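Fibrinogen binding protein (Staphylococcus aureus subsp. aureus Mu50, PDB 3DOA) probably binds fibrinogen and, as a member of the NFACT family, may share that family's role in ribosome-associated quality control. Local coordinates at residues A[114-119]-A[133-138]; A[76-81]-A[126-131]; A[96-101]-A[158-163]; A[21-26]-A[34-39]. All coordinates share one frame; numbering follows the deposited sequence.

Contact 1 (A[114-119]-A[133-138]); sequences YRTVIL and ENRKII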
# COMPACT_ATOMS: atom_id res chain seq x y z
N TYR A 114 -11.20 -20.56 3.74
CA TYR A 114 -11.03 -19.16 4.02
C TYR A 114 -9.52 -18.85 3.85
O TYR A 114 -8.68 -19.42 4.53
CB TYR A 114 -11.50 -18.86 5.44
CG TYR A 114 -13.02 -18.76 5.60
CD1 TYR A 114 -13.73 -19.75 6.25
CD2 TYR A 114 -13.73 -17.66 5.10
CE1 TYR A 114 -15.11 -19.64 6.42
CE2 TYR A 114 -15.07 -17.54 5.23
CZ TYR A 114 -15.78 -18.53 5.91
OH TYR A 114 -17.16 -18.46 6.05
N ARG A 115 -9.22 -17.95 2.92
CA ARG A 115 -7.85 -17.50 2.56
C ARG A 115 -7.65 -15.97 2.68
O ARG A 115 -8.62 -15.20 2.50
CB ARG A 115 -7.60 -17.88 1.13
CG ARG A 115 -7.78 -19.33 0.89
CD ARG A 115 -6.79 -20.13 1.67
NE ARG A 115 -6.82 -21.58 1.43
CZ ARG A 115 -7.10 -22.47 2.37
NH1 ARG A 115 -7.42 -22.09 3.63
NH2 ARG A 115 -7.07 -23.74 2.05
N THR A 116 -6.42 -15.55 3.01
CA THR A 116 -6.01 -14.15 2.96
C THR A 116 -4.75 -13.97 2.11
O THR A 116 -3.74 -14.66 2.34
CB THR A 116 -5.69 -13.63 4.31
OG1 THR A 116 -6.90 -13.62 5.06
CG2 THR A 116 -5.13 -12.24 4.25
N VAL A 117 -4.84 -13.08 1.11
CA VAL A 117 -3.66 -12.62 0.37
C VAL A 117 -3.08 -11.36 1.06
O VAL A 117 -3.81 -10.39 1.28
CB VAL A 117 -4.03 -12.31 -1.06
CG1 VAL A 117 -2.84 -11.68 -1.82
CG2 VAL A 117 -4.55 -13.59 -1.74
N ILE A 118 -1.80 -11.41 1.43
CA ILE A 118 -1.09 -10.30 2.08
C ILE A 118 0.00 -9.70 1.13
O ILE A 118 0.96 -10.38 0.75
CB ILE A 118 -0.41 -10.75 3.35
CG1 ILE A 118 -1.32 -11.71 4.14
CG2 ILE A 118 -0.05 -9.56 4.17
CD1 ILE A 118 -0.91 -11.90 5.64
N LEU A 119 -0.19 -8.44 0.71
CA LEU A 119 0.83 -7.69 -0.04
C LEU A 119 1.52 -6.75 0.96
O LEU A 119 0.86 -5.95 1.64
CB LEU A 119 0.22 -6.91 -1.20
CG LEU A 119 1.22 -6.14 -2.09
CD1 LEU A 119 2.29 -7.01 -2.75
CD2 LEU A 119 0.49 -5.34 -3.14
N GLU A 133 -7.15 -18.93 7.32
CA GLU A 133 -7.86 -18.23 8.43
C GLU A 133 -7.16 -18.31 9.77
O GLU A 133 -7.41 -17.44 10.62
CB GLU A 133 -9.34 -18.70 8.63
CG GLU A 133 -9.52 -20.10 9.11
CD GLU A 133 -9.24 -21.09 8.01
OE1 GLU A 133 -8.24 -20.96 7.25
OE2 GLU A 133 -10.02 -22.04 7.85
N ASN A 134 -6.31 -19.31 9.97
CA ASN A 134 -5.41 -19.27 11.14
C ASN A 134 -4.00 -18.65 10.95
O ASN A 134 -3.14 -18.80 11.81
CB ASN A 134 -5.32 -20.66 11.70
CG ASN A 134 -6.70 -21.27 11.95
OD1 ASN A 134 -7.63 -20.56 12.37
ND2 ASN A 134 -6.85 -22.57 11.68
N ARG A 135 -3.78 -17.93 9.81
CA ARG A 135 -2.49 -17.38 9.42
C ARG A 135 -1.36 -18.40 9.14
O ARG A 135 -0.20 -18.05 9.20
CB ARG A 135 -1.99 -16.40 10.49
CG ARG A 135 -3.04 -15.50 11.22
CD ARG A 135 -3.72 -14.43 10.35
NE ARG A 135 -2.86 -13.26 10.16
CZ ARG A 135 -3.02 -12.33 9.21
NH1 ARG A 135 -4.01 -12.38 8.33
NH2 ARG A 135 -2.14 -11.35 9.12
N LYS A 136 -1.68 -19.67 8.89
CA LYS A 136 -0.66 -20.66 8.48
C LYS A 136 -0.32 -20.17 7.06
O LYS A 136 -1.23 -19.89 6.27
CB LYS A 136 -1.22 -22.10 8.48
CG LYS A 136 -0.26 -23.37 8.81
CD LYS A 136 -0.91 -24.81 8.36
CE LYS A 136 -0.04 -26.14 8.70
NZ LYS A 136 0.11 -27.33 7.68
N ILE A 137 0.96 -20.00 6.76
CA ILE A 137 1.36 -19.52 5.42
C ILE A 137 1.15 -20.65 4.46
O ILE A 137 1.74 -21.67 4.64
CB ILE A 137 2.88 -19.23 5.30
CG1 ILE A 137 3.30 -18.03 6.14
CG2 ILE A 137 3.27 -19.06 3.78
CD1 ILE A 137 4.80 -18.01 6.29
N ILE A 138 0.35 -20.49 3.43
CA ILE A 138 0.24 -21.52 2.40
C ILE A 138 1.41 -21.40 1.44
O ILE A 138 2.08 -22.38 1.17
CB ILE A 138 -1.12 -21.43 1.65
CG1 ILE A 138 -2.23 -21.83 2.63
CG2 ILE A 138 -1.09 -22.25 0.34
CD1 ILE A 138 -3.47 -21.21 2.38

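Contact 2 (A[76-81]-A[126-131]); sequences RVFRKH and SNLILV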
# COMPACT_ATOMS: atom_id res chain seq x y z
N ARG A 76 -0.35 -20.99 -10.14
CA ARG A 76 -1.08 -22.25 -9.97
C ARG A 76 -1.63 -22.34 -8.53
O ARG A 76 -2.85 -22.48 -8.29
CB ARG A 76 -0.17 -23.46 -10.22
CG ARG A 76 -0.02 -23.93 -11.62
CD ARG A 76 0.51 -25.38 -11.60
NE ARG A 76 1.93 -25.51 -11.23
CZ ARG A 76 2.95 -25.15 -12.03
NH1 ARG A 76 2.73 -24.61 -13.24
NH2 ARG A 76 4.22 -25.29 -11.61
N VAL A 77 -0.71 -22.20 -7.57
CA VAL A 77 -1.11 -22.32 -6.20
C VAL A 77 -2.22 -21.35 -5.97
O VAL A 77 -3.21 -21.67 -5.32
CB VAL A 77 -0.05 -21.97 -5.20
CG1 VAL A 77 -0.67 -22.01 -3.83
CG2 VAL A 77 1.15 -22.91 -5.32
N PHE A 78 -2.08 -20.15 -6.50
CA PHE A 78 -3.12 -19.16 -6.30
C PHE A 78 -4.52 -19.52 -6.88
O PHE A 78 -5.54 -19.36 -6.21
CB PHE A 78 -2.64 -17.86 -6.88
CG PHE A 78 -2.13 -16.90 -5.86
CD1 PHE A 78 -1.24 -17.34 -4.87
CD2 PHE A 78 -2.49 -15.55 -5.94
CE1 PHE A 78 -0.71 -16.43 -3.92
CE2 PHE A 78 -1.98 -14.65 -5.02
CZ PHE A 78 -1.10 -15.10 -4.00
N ARG A 79 -4.55 -20.01 -8.10
CA ARG A 79 -5.78 -20.49 -8.68
C ARG A 79 -6.44 -21.59 -7.85
O ARG A 79 -7.64 -21.54 -7.60
CB ARG A 79 -5.49 -21.06 -10.03
CG ARG A 79 -4.86 -20.04 -10.93
CD ARG A 79 -4.40 -20.62 -12.26
NE ARG A 79 -4.46 -19.58 -13.28
CZ ARG A 79 -4.18 -19.74 -14.57
NH1 ARG A 79 -3.84 -20.90 -15.10
NH2 ARG A 79 -4.28 -18.68 -15.34
N LYS A 80 -5.64 -22.57 -7.44
CA LYS A 80 -6.11 -23.66 -6.60
C LYS A 80 -6.93 -23.16 -5.43
O LYS A 80 -8.02 -23.62 -5.18
CB LYS A 80 -4.92 -24.37 -6.00
CG LYS A 80 -5.07 -25.87 -5.82
CD LYS A 80 -3.92 -26.53 -4.94
CE LYS A 80 -4.39 -26.93 -3.51
NZ LYS A 80 -4.07 -28.38 -3.23
N HIS A 81 -6.39 -22.20 -4.71
CA HIS A 81 -7.03 -21.72 -3.49
C HIS A 81 -7.99 -20.56 -3.67
O HIS A 81 -8.83 -20.34 -2.80
CB HIS A 81 -5.98 -21.27 -2.52
CG HIS A 81 -5.10 -22.36 -2.02
ND1 HIS A 81 -5.20 -22.85 -0.73
CD2 HIS A 81 -4.05 -22.99 -2.59
CE1 HIS A 81 -4.27 -23.77 -0.55
NE2 HIS A 81 -3.56 -23.88 -1.66
N SER A 126 9.64 -6.41 -0.45
CA SER A 126 8.31 -6.67 -0.87
C SER A 126 8.06 -8.19 -1.00
O SER A 126 8.96 -8.95 -1.45
CB SER A 126 8.07 -5.95 -2.16
OG SER A 126 8.07 -4.58 -1.90
N ASN A 127 6.86 -8.60 -0.56
CA ASN A 127 6.38 -9.98 -0.66
C ASN A 127 4.87 -10.03 -0.87
O ASN A 127 4.11 -9.08 -0.50
CB ASN A 127 6.77 -10.81 0.57
CG ASN A 127 7.24 -12.22 0.23
OD1 ASN A 127 7.03 -12.72 -0.89
ND2 ASN A 127 7.87 -12.88 1.22
N LEU A 128 4.47 -11.10 -1.54
CA LEU A 128 3.09 -11.48 -1.70
C LEU A 128 2.96 -12.91 -1.05
O LEU A 128 3.77 -13.85 -1.31
CB LEU A 128 2.79 -11.45 -3.18
CG LEU A 128 1.37 -11.72 -3.59
CD1 LEU A 128 0.40 -10.91 -2.78
CD2 LEU A 128 1.26 -11.46 -5.01
N ILE A 129 1.96 -13.03 -0.17
CA ILE A 129 1.82 -14.19 0.74
C ILE A 129 0.35 -14.60 0.99
O ILE A 129 -0.57 -13.78 1.24
CB ILE A 129 2.46 -13.95 2.13
CG1 ILE A 129 3.90 -13.47 2.03
CG2 ILE A 129 2.45 -15.22 2.96
CD1 ILE A 129 4.33 -12.85 3.38
N LEU A 130 0.15 -15.92 0.95
CA LEU A 130 -1.16 -16.51 1.07
C LEU A 130 -1.17 -17.28 2.37
O LEU A 130 -0.25 -18.05 2.65
CB LEU A 130 -1.37 -17.42 -0.13
CG LEU A 130 -2.77 -17.95 -0.38
CD1 LEU A 130 -3.82 -16.83 -0.50
CD2 LEU A 130 -2.65 -18.88 -1.62
N VAL A 131 -2.18 -17.05 3.17
CA VAL A 131 -2.27 -17.71 4.44
C VAL A 131 -3.72 -18.14 4.57
O VAL A 131 -4.58 -17.65 3.82
CB VAL A 131 -1.92 -16.76 5.57
CG1 VAL A 131 -0.56 -16.16 5.32
CG2 VAL A 131 -2.96 -15.67 5.67

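Contact 3 (A[96-101]-A[158-163]); sequences DRRIEI and FNYEAP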
# COMPACT_ATOMS: atom_id res chain seq x y z
N ASP A 96 0.26 0.97 7.88
CA ASP A 96 1.45 0.37 7.31
C ASP A 96 1.26 0.19 5.84
O ASP A 96 0.19 0.47 5.34
CB ASP A 96 1.86 -0.95 7.98
CG ASP A 96 3.33 -1.32 7.65
OD1 ASP A 96 4.04 -0.43 7.10
OD2 ASP A 96 3.81 -2.46 7.88
N ARG A 97 2.33 -0.18 5.15
CA ARG A 97 2.33 -0.44 3.71
C ARG A 97 2.03 -1.97 3.39
O ARG A 97 2.84 -2.70 2.74
CB ARG A 97 3.67 -0.04 3.07
CG ARG A 97 4.15 1.42 3.12
CD ARG A 97 5.71 1.43 3.38
NE ARG A 97 6.29 2.68 2.88
CZ ARG A 97 6.61 3.81 3.57
NH1 ARG A 97 6.47 3.90 4.91
NH2 ARG A 97 7.11 4.88 2.91
N ARG A 98 0.84 -2.36 3.84
CA ARG A 98 0.32 -3.69 3.89
C ARG A 98 -1.20 -3.73 3.61
O ARG A 98 -2.02 -3.05 4.26
CB ARG A 98 0.57 -4.24 5.26
CG ARG A 98 1.95 -4.72 5.42
CD ARG A 98 2.39 -4.79 6.88
NE ARG A 98 1.91 -5.98 7.59
CZ ARG A 98 1.49 -5.98 8.86
NH1 ARG A 98 1.48 -4.86 9.56
NH2 ARG A 98 1.07 -7.11 9.44
N ILE A 99 -1.53 -4.54 2.61
CA ILE A 99 -2.89 -4.81 2.26
C ILE A 99 -3.12 -6.35 2.35
O ILE A 99 -2.27 -7.17 1.96
CB ILE A 99 -3.23 -4.32 0.85
CG1 ILE A 99 -2.65 -2.91 0.59
CG2 ILE A 99 -4.76 -4.32 0.65
CD1 ILE A 99 -1.26 -2.87 -0.09
N GLU A 100 -4.30 -6.67 2.90
CA GLU A 100 -4.80 -7.98 3.12
C GLU A 100 -6.17 -8.07 2.43
O GLU A 100 -7.12 -7.32 2.76
CB GLU A 100 -4.92 -8.21 4.60
CG GLU A 100 -3.59 -8.38 5.22
CD GLU A 100 -3.59 -9.14 6.56
OE1 GLU A 100 -4.62 -9.71 7.00
OE2 GLU A 100 -2.50 -9.17 7.16
N ILE A 101 -6.24 -8.99 1.46
CA ILE A 101 -7.48 -9.32 0.81
C ILE A 101 -7.90 -10.67 1.33
O ILE A 101 -7.12 -11.63 1.27
CB ILE A 101 -7.36 -9.46 -0.69
CG1 ILE A 101 -6.60 -8.26 -1.27
CG2 ILE A 101 -8.75 -9.62 -1.29
CD1 ILE A 101 -5.94 -8.57 -2.59
N PHE A 158 4.44 -22.11 8.01
CA PHE A 158 4.65 -21.37 9.24
C PHE A 158 3.62 -20.34 9.42
O PHE A 158 2.94 -19.99 8.48
CB PHE A 158 5.98 -20.67 9.14
CG PHE A 158 7.11 -21.59 9.16
CD1 PHE A 158 7.91 -21.69 10.30
CD2 PHE A 158 7.37 -22.41 8.08
CE1 PHE A 158 8.97 -22.62 10.35
CE2 PHE A 158 8.43 -23.33 8.12
CZ PHE A 158 9.23 -23.43 9.26
N ASN A 159 3.57 -19.77 10.61
CA ASN A 159 2.63 -18.67 10.86
C ASN A 159 3.12 -17.35 10.40
O ASN A 159 4.19 -16.95 10.78
CB ASN A 159 2.33 -18.55 12.35
CG ASN A 159 1.67 -19.80 12.91
OD1 ASN A 159 0.84 -20.46 12.23
ND2 ASN A 159 2.04 -20.14 14.14
N TYR A 160 2.35 -16.64 9.60
CA TYR A 160 2.72 -15.26 9.25
C TYR A 160 2.81 -14.36 10.45
O TYR A 160 1.86 -14.24 11.22
CB TYR A 160 1.72 -14.64 8.33
CG TYR A 160 1.94 -13.17 7.97
CD1 TYR A 160 2.53 -12.80 6.77
CD2 TYR A 160 1.47 -12.15 8.78
CE1 TYR A 160 2.69 -11.49 6.40
CE2 TYR A 160 1.63 -10.81 8.41
CZ TYR A 160 2.24 -10.49 7.22
OH TYR A 160 2.36 -9.19 6.82
N GLU A 161 3.93 -13.64 10.46
CA GLU A 161 4.25 -12.56 11.38
C GLU A 161 4.54 -11.27 10.64
O GLU A 161 5.28 -11.25 9.68
CB GLU A 161 5.52 -12.89 12.12
CG GLU A 161 5.47 -14.15 12.85
CD GLU A 161 5.52 -13.92 14.31
OE1 GLU A 161 6.64 -13.87 14.84
OE2 GLU A 161 4.45 -13.77 14.93
N ALA A 162 3.94 -10.18 11.12
CA ALA A 162 4.13 -8.87 10.51
C ALA A 162 5.62 -8.55 10.37
O ALA A 162 6.47 -9.29 10.84
CB ALA A 162 3.43 -7.80 11.32
N PRO A 163 5.91 -7.44 9.70
CA PRO A 163 7.30 -7.01 9.50
C PRO A 163 7.97 -6.60 10.80
O PRO A 163 7.30 -6.51 11.84
CB PRO A 163 7.15 -5.80 8.57
CG PRO A 163 5.89 -6.05 7.83
CD PRO A 163 4.98 -6.76 8.79

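Contact 4 (A[21-26]-A[34-39]); sequences GRVHKI and ILMVVR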
# COMPACT_ATOMS: atom_id res chain seq x y z
N GLY A 21 -16.85 -9.38 -5.21
CA GLY A 21 -16.49 -9.84 -6.52
C GLY A 21 -15.89 -11.21 -6.36
O GLY A 21 -15.45 -11.61 -5.26
N ARG A 22 -15.87 -11.91 -7.49
CA ARG A 22 -15.34 -13.23 -7.63
C ARG A 22 -13.98 -13.20 -8.32
O ARG A 22 -13.79 -12.52 -9.33
CB ARG A 22 -16.30 -14.03 -8.51
CG ARG A 22 -15.98 -15.53 -8.59
CD ARG A 22 -17.04 -16.34 -9.30
NE ARG A 22 -18.44 -16.08 -8.87
CZ ARG A 22 -19.09 -16.58 -7.79
NH1 ARG A 22 -18.49 -17.37 -6.90
NH2 ARG A 22 -20.38 -16.27 -7.59
N VAL A 23 -13.05 -13.99 -7.80
CA VAL A 23 -11.75 -14.13 -8.41
C VAL A 23 -11.88 -15.08 -9.62
O VAL A 23 -12.21 -16.27 -9.53
CB VAL A 23 -10.78 -14.73 -7.43
CG1 VAL A 23 -9.42 -14.77 -8.03
CG2 VAL A 23 -10.82 -13.98 -6.13
N HIS A 24 -11.58 -14.52 -10.77
CA HIS A 24 -11.96 -15.10 -12.01
C HIS A 24 -10.80 -15.65 -12.77
O HIS A 24 -11.00 -16.42 -13.71
CB HIS A 24 -12.61 -14.02 -12.84
CG HIS A 24 -13.17 -14.50 -14.13
ND1 HIS A 24 -12.53 -14.30 -15.33
CD2 HIS A 24 -14.32 -15.16 -14.41
CE1 HIS A 24 -13.26 -14.80 -16.31
NE2 HIS A 24 -14.35 -15.33 -15.78
N LYS A 25 -9.58 -15.26 -12.40
CA LYS A 25 -8.39 -15.52 -13.21
C LYS A 25 -7.18 -15.00 -12.44
O LYS A 25 -7.25 -13.97 -11.72
CB LYS A 25 -8.49 -14.76 -14.53
CG LYS A 25 -7.74 -15.35 -15.75
CD LYS A 25 -8.68 -15.37 -17.08
CE LYS A 25 -9.22 -13.93 -17.57
NZ LYS A 25 -10.50 -13.91 -18.44
N ILE A 26 -6.07 -15.71 -12.56
CA ILE A 26 -4.85 -15.24 -11.91
C ILE A 26 -3.68 -15.55 -12.79
O ILE A 26 -3.42 -16.70 -13.06
CB ILE A 26 -4.65 -15.88 -10.52
CG1 ILE A 26 -5.93 -15.71 -9.69
CG2 ILE A 26 -3.40 -15.26 -9.80
CD1 ILE A 26 -5.84 -16.16 -8.24
N ILE A 34 1.86 -10.34 -9.90
CA ILE A 34 0.64 -11.09 -9.97
C ILE A 34 -0.47 -10.18 -10.41
O ILE A 34 -0.69 -9.08 -9.90
CB ILE A 34 0.29 -11.81 -8.64
CG1 ILE A 34 1.13 -13.09 -8.49
CG2 ILE A 34 -1.16 -12.19 -8.55
CD1 ILE A 34 1.02 -14.06 -9.68
N LEU A 35 -1.19 -10.71 -11.39
CA LEU A 35 -2.30 -10.08 -12.06
C LEU A 35 -3.50 -10.89 -11.65
O LEU A 35 -3.54 -12.10 -11.89
CB LEU A 35 -2.05 -10.23 -13.55
CG LEU A 35 -2.47 -9.07 -14.44
CD1 LEU A 35 -2.44 -7.71 -13.67
CD2 LEU A 35 -1.59 -9.09 -15.71
N MET A 36 -4.47 -10.28 -11.00
CA MET A 36 -5.56 -11.08 -10.44
C MET A 36 -6.84 -10.48 -10.99
O MET A 36 -7.16 -9.36 -10.60
CB MET A 36 -5.47 -11.05 -8.91
CG MET A 36 -6.77 -11.27 -8.18
SD MET A 36 -6.68 -11.48 -6.31
CE MET A 36 -5.30 -12.63 -6.01
N VAL A 37 -7.54 -11.15 -11.93
CA VAL A 37 -8.80 -10.52 -12.40
C VAL A 37 -10.06 -10.84 -11.56
O VAL A 37 -10.35 -11.97 -11.28
CB VAL A 37 -9.04 -10.50 -13.94
CG1 VAL A 37 -8.02 -11.30 -14.65
CG2 VAL A 37 -10.46 -10.87 -14.28
N VAL A 38 -10.72 -9.78 -11.10
CA VAL A 38 -11.88 -9.86 -10.28
C VAL A 38 -13.09 -9.48 -11.10
O VAL A 38 -13.14 -8.43 -11.71
CB VAL A 38 -11.76 -8.90 -9.14
CG1 VAL A 38 -13.00 -9.02 -8.22
CG2 VAL A 38 -10.48 -9.21 -8.41
N ARG A 39 -14.09 -10.36 -11.09
CA ARG A 39 -15.29 -10.20 -11.88
C ARG A 39 -16.40 -9.84 -10.90
O ARG A 39 -16.69 -10.56 -9.98
CB ARG A 39 -15.56 -11.48 -12.62
CG ARG A 39 -16.55 -11.36 -13.70
CD ARG A 39 -16.75 -12.69 -14.50
NE ARG A 39 -17.87 -12.50 -15.43
CZ ARG A 39 -17.76 -12.37 -16.75
NH1 ARG A 39 -18.87 -12.18 -17.49
NH2 ARG A 39 -16.55 -12.44 -17.34

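Contact 1 (A[114-119]-A[133-138])
Glu-133 and Arg-115 converge on the backbone carbonyl of Tyr-114, and the polar part of the contact is built round that oxygen. Glu-133 N reaches Tyr-114 O at 3.2 Å in a weak, bent bond. Arg-115 NH1 takes the same oxygen at 3.1 Å, its donor standing above the carbonyl plane. A bend at chi2 (-63°) turns the arginine chain back for this. NH1 also forms a long salt bridge of 3.9 Å to Glu-133 OE1, which lies at the edge of the guanidinium, in its plane. Arg-115 NE is hydrogen-bonded to His-81, so a second residue helps to fix the group's rotation.

Two isoleucine methyls pack against guanidinium groups. Ile-138 CD1 lies over one face of the Arg-115 guanidinium, 3.5 Å from NE and offset toward the rim. Further along, Ile-118 CD1 meets Arg-135 NH2 at 3.7 Å, the side chains crossing at about a right angle. Bends at chi2 and chi3 carry Arg-135 over strand 112-120, and NH2 forms a salt bridge with Glu-100 of strand 98-106. The backbone of Arg-135 is left-handed, as in many tight turns; here the turn closes the beta hairpin of 127-132 and 137-140, the last of the antiparallel meander.

Contact 2 (A[76-81]-A[126-131])
Val-77 opens the helical side of the contact by setting CG1 4.3 Å from Leu-130 CD2, the methyl that all three helix residues of the contact share. One residue on, Phe-78 does the larger part of the work. Its CA-CB bond does not aim straight at the strand, yet the ring end swings nearer, and CD1 comes to 3.9 Å from Leu-130 CD2. The two side chains run antiparallel past one another, and Phe-78 CE1 lies 4.0 Å from Leu-130 CB. The far end of the ring reaches back toward the start of the strand, where Phe-78 CZ is 4.2 Å from Leu-128 CG. Leu-130 presents its branch to the helix by holding CG anti to its own backbone N (chi1 -168°).

These side chains fill the layer between helix 73-82 and the antiparallel sheet that contains strand 127-132. The local axes pass 10.6 Å apart at 36°, a spacing usual for a helix laid on a sheet. Phe-78 looks two ways: its ring also meets Ile-26 and Met-36 of the four-stranded sheet, while Phe-74 of the same helix adds a second ring beside it.

His-81, one turn further on, touches the strand by its CB, 4.2 Å from Leu-130 CD2. With CG beside the backbone N (chi1 -66°), the imidazole has its edge, in plane, next to Val-77 O. The ring's polar end is taken up by Arg-115, and the side chain also touches Ile-138 of strand 137-140.

Contact 3 (A[96-101]-A[158-163])
A mixed polar and apolar contact sets Arg-98, near the start of an inner strand of the five-stranded sheet, against Tyr-160, Ala-162 and Pro-163 of an irregular segment crossing the sheet. The arginine chain runs out and bends at chi3 (80°), which brings one guanidinium face against side-chain carbons of Pro-163 and Ala-162. Pro-163 CD lies over this face, 3.4 Å from NE and offset toward the rim, while Ala-162 CB is 3.6 Å from CZ. Pro-163 CG continues the cover onto the aliphatic part, 3.8 Å from Arg-98 CD.

Tyr-160 comes in at the edge instead. Its ring is turned only 15° from the guanidinium plane, an edge-to-edge approach and not a cation-pi stack. Arg-98 NE gives a weak bond to Tyr-160 OH, long at 3.3 Å and fairly straight at 153°. That hydroxyl is also hydrogen-bonded to Glu-120, whose carboxylate would help to balance the arginine charge. From the loop before the strand, Asp-96 OD2 stands 3.7 Å from Arg-98 NH1, a long salt bridge.

Because Tyr-160 also packs on Ile-118, Ile-129 and Val-131, the arrangement is that of an extended connection lying over one face of an antiparallel sheet.

Contact 4 (A[21-26]-A[34-39])
Arg-39 and Arg-22 face each other as a hydrogen-bonded antiparallel pair, and the Arg-39 side chain can be followed outward from there. Its CB is 3.9 Å from His-24 CB. With CG anti to the backbone N (chi1 -165°) and the chain extended as far as NE, the arginine runs alongside the imidazole in the same direction. CD lies 3.5 Å from His-24 CD2, and at the tip NH2 comes to 4.0 Å from His-24 NE2, with ring and guanidinium planes 36° apart. NH2 also makes a weak hydrogen bond to Asn-44 of the next strand.

The backbone beneath is regular at first: Arg-39 N meets Arg-22 O at 2.8 Å, nearly straight, with the reverse bond beside it. A classic beta bulge then sets His-24 and Lys-25 against the single residue Val-37. His-24 N takes Val-37 O at 2.9 Å, and Val-37 N takes Lys-25 O. Both bulge side chains flank the valine, whose CG1 is 3.5 Å from Lys-25 CB. On the other face of the hairpin, Ile-26 CD1 touches Met-36 CE at 4.2 Å.

The two faces thus differ in chemistry: Ile-26 and Met-36 turn to helix 73-82, while His-24, Lys-25 and Arg-39 gather basic groups, with Lys-25 NZ at the edge of the imidazole. Such neighbours would tend to disfavour a protonated histidine.

In the fold
Contact 2 is the most thoroughly buried of the four and purely apolar between its segments, whereas contacts 1, 3 and 4 mix buried residues with exposed ones and bring in arginines. Contacts 1, 2 and 3 all use the five-stranded sheet: strand 127-132 of contact 2 runs between the two elements joined in contact 1, and strand 98-106 of contact 3 adjoins strand 112-120. Contact 4 belongs to the other, four-stranded sheet, and helix 73-82 of contact 2 touches both sheets. The chemistry follows position: carbon packing under the helix, weak or long polar bonds, mostly through arginine, where turns and connections border the sheet, and backbone pairing within the hairpin.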